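Local coordinates for protein putative oxidoreductase (Salmonella enterica subsp. enterica serovar Typhimurium, PDB 3NX4) that binds NADP and probably reduces acryloyl-CoA with NADPH, as a member of the medium-chain dehydrogenase/reductase family, at residues A[264-267]-A[268-271]. Residues are numbered along the deposited sequence; the frame is centred on the assembly and turned at random. Where two conformers were deposited one is given.
Sequences GVDS and VMTP. With NAP (NADP nicotinamide-adenine-dinucleotide phosphate), chain C.
Asp266 faces the backbone amides of Val268 and Met269, and the residue before it, Val265, accepts a hydrogen bond from the cofactor, NAP N7N to Val265 O at 2.8 Å. Asp266 then grips two successive backbone amides. Val268 N reaches Asp266 OD1 at 3.1 Å, an Asx turn, but from above the carboxylate plane, 58° out of it. Through the other carboxylate oxygen a second bond runs to the amide three residues on, Met269 N to Asp266 OD2 at 2.9 Å. It is nearly straight and arrives on the syn side, only 28° out of plane. With CG anti to the backbone N (chi1 164°), the carboxylate swings toward both amides, and CB and CG2 of Val268 each come to 3.3 Å from Asp266 OD1. OD2 has a further partner, the hydroxyl of Tyr233 of the second subunit, so the carboxylate ties the turn to the dimer interface. Ser267 closes on the nicotinamide: its N donates almost linearly to NAP O7N at 2.7 Å, and its OG, lying between the backbone N and the carbonyl carbon, donates to the same oxygen. Two donors on O7N and one acceptor for N7N fix the rotation of the carboxamide. Beyond, Thr270 OG1 lies 3.0 Å from Asp266 O and 3.2 Å from Ser267 O, so the weak bond to the latter is not settled. The loop connects strand 261-264, outermost within this chain in the parallel Rossmann sheet, to helix 272-285, with Pro271 at the N-cap position; Gly264 makes backbone hydrogen bonds to the second subunit, Arg275 bonds Thr270 O, and Val265, Ser267 and Thr270 pack on helix 118-140.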
loop_
_atom_site.group_PDB
_atom_site.type_symbol
_atom_site.label_atom_id
_atom_site.label_comp_id
_atom_site.label_asym_id
_atom_site.label_seq_id
_atom_site.Cartn_x
_atom_site.Cartn_y
_atom_site.Cartn_z
ATOM N N GLY A 264 -4.204 -3.059 -1.951
ATOM C CA GLY A 264 -5.620 -3.355 -2.071
ATOM C C GLY A 264 -5.803 -4.531 -3.015
ATOM O O GLY A 264 -5.062 -4.681 -3.994
ATOM N N VAL A 265 -6.792 -5.366 -2.731
ATOM C CA VAL A 265 -7.075 -6.523 -3.571
ATOM C C VAL A 265 -8.536 -6.510 -3.986
ATOM O O VAL A 265 -9.421 -6.569 -3.132
ATOM C CB VAL A 265 -6.795 -7.831 -2.813
ATOM C CG1 VAL A 265 -7.304 -9.034 -3.598
ATOM C CG2 VAL A 265 -5.313 -7.961 -2.517
ATOM N N ASP A 266 -8.782 -6.409 -5.290
ATOM C CA ASP A 266 -10.133 -6.514 -5.846
ATOM C C ASP A 266 -10.266 -7.830 -6.598
ATOM O O ASP A 266 -9.412 -8.164 -7.414
ATOM C CB ASP A 266 -10.402 -5.370 -6.834
ATOM C CG ASP A 266 -11.619 -5.644 -7.720
ATOM O OD1 ASP A 266 -12.727 -5.762 -7.168
ATOM O OD2 ASP A 266 -11.475 -5.743 -8.962
ATOM N N SER A 267 -11.338 -8.569 -6.346
ATOM C CA SER A 267 -11.563 -9.837 -7.038
ATOM C C SER A 267 -12.481 -9.671 -8.246
ATOM O O SER A 267 -12.523 -10.529 -9.127
ATOM C CB SER A 267 -12.210 -10.844 -6.092
ATOM O OG SER A 267 -13.533 -10.439 -5.786
ATOM N N VAL A 268 -13.229 -8.577 -8.273
ATOM C CA VAL A 268 -14.300 -8.424 -9.246
ATOM C C VAL A 268 -13.795 -8.358 -10.680
ATOM O O VAL A 268 -14.308 -9.056 -11.560
ATOM C CB VAL A 268 -15.113 -7.156 -8.975
ATOM C CG1 VAL A 268 -16.197 -6.986 -10.035
ATOM C CG2 VAL A 268 -15.709 -7.201 -7.572
HETATM N N MSE A 269 -12.771 -7.535 -10.894
HETATM C CA MSE A 269 -12.301 -7.216 -12.233
HETATM C C MSE A 269 -10.898 -7.748 -12.520
HETATM O O MSE A 269 -10.221 -7.264 -13.419
HETATM C CB MSE A 269 -12.324 -5.703 -12.436
HETATM C CG MSE A 269 -13.657 -5.040 -12.108
HETATM SE SE MSE A 269 -13.758 -3.241 -12.887
HETATM C CE MSE A 269 -13.315 -3.682 -14.734
ATOM N N THR A 270 -10.463 -8.737 -11.754
ATOM C CA THR A 270 -9.143 -9.334 -11.941
ATOM C C THR A 270 -8.930 -9.761 -13.396
ATOM O O THR A 270 -9.703 -10.554 -13.926
ATOM C CB THR A 270 -9.000 -10.562 -11.015
ATOM O OG1 THR A 270 -9.377 -10.182 -9.692
ATOM C CG2 THR A 270 -7.577 -11.087 -10.996
ATOM N N PRO A 271 -7.879 -9.234 -14.053
ATOM C CA PRO A 271 -7.662 -9.570 -15.475
ATOM C C PRO A 271 -7.382 -11.066 -15.693
ATOM O O PRO A 271 -6.955 -11.766 -14.764
ATOM C CB PRO A 271 -6.456 -8.703 -15.873
ATOM C CG PRO A 271 -5.809 -8.314 -14.599
ATOM C CD PRO A 271 -6.889 -8.269 -13.548
HETATM P PA NAP C . -17.227 -13.468 6.198
HETATM O O1A NAP C . -17.228 -14.913 5.915
HETATM O O2A NAP C . -18.447 -12.884 6.776
HETATM O O5B NAP C . -15.947 -13.082 7.075
HETATM C C5B NAP C . -15.912 -11.835 7.712
HETATM C C4B NAP C . -15.285 -12.099 9.073
HETATM O O4B NAP C . -15.016 -10.869 9.689
HETATM C C3B NAP C . -16.222 -12.863 10.011
HETATM O O3B NAP C . -15.992 -14.256 9.923
HETATM C C2B NAP C . -15.829 -12.340 11.379
HETATM O O2B NAP C . -14.759 -13.133 11.836
HETATM C C1B NAP C . -15.278 -10.955 11.083
HETATM N N9A NAP C . -16.243 -9.897 11.413
HETATM C C8A NAP C . -17.578 -9.855 11.096
HETATM N N7A NAP C . -18.083 -8.687 11.566
HETATM C C5A NAP C . -17.092 -7.989 12.157
HETATM C C6A NAP C . -17.056 -6.756 12.796
HETATM N N6A NAP C . -18.150 -6.014 12.913
HETATM N N1A NAP C . -15.867 -6.301 13.308
HETATM C C2A NAP C . -14.723 -7.063 13.196
HETATM N N3A NAP C . -14.761 -8.290 12.569
HETATM C C4A NAP C . -15.929 -8.742 12.063
HETATM O O3 NAP C . -16.939 -12.656 4.830
HETATM P PN NAP C . -16.052 -13.074 3.562
HETATM O O1N NAP C . -16.915 -13.605 2.482
HETATM O O2N NAP C . -14.939 -13.904 4.076
HETATM O O5D NAP C . -15.517 -11.609 3.156
HETATM C C5D NAP C . -14.697 -10.916 4.066
HETATM C C4D NAP C . -14.619 -9.451 3.667
HETATM O O4D NAP C . -13.956 -9.368 2.428
HETATM C C3D NAP C . -15.997 -8.848 3.458
HETATM O O3D NAP C . -15.981 -7.505 3.890
HETATM C C2D NAP C . -16.198 -8.897 1.961
HETATM O O2D NAP C . -17.023 -7.848 1.515
HETATM C C1D NAP C . -14.772 -8.704 1.486
HETATM N N1N NAP C . -14.501 -9.251 0.151
HETATM C C2N NAP C . -14.102 -8.384 -0.825
HETATM C C3N NAP C . -13.804 -8.832 -2.109
HETATM C C7N NAP C . -12.900 -7.965 -2.941
HETATM O O7N NAP C . -13.051 -7.926 -4.337
HETATM N N7N NAP C . -11.971 -7.246 -2.322
HETATM C C4N NAP C . -13.918 -10.193 -2.392
HETATM C C5N NAP C . -14.325 -11.075 -1.381
HETATM C C6N NAP C . -14.604 -10.589 -0.105
HETATM P P2B NAP C . -14.594 -13.473 13.413
HETATM O O1X NAP C . -13.599 -14.596 13.515
HETATM O O2X NAP C . -14.073 -12.257 14.140
HETATM O O3X NAP C . -15.941 -13.885 13.944
#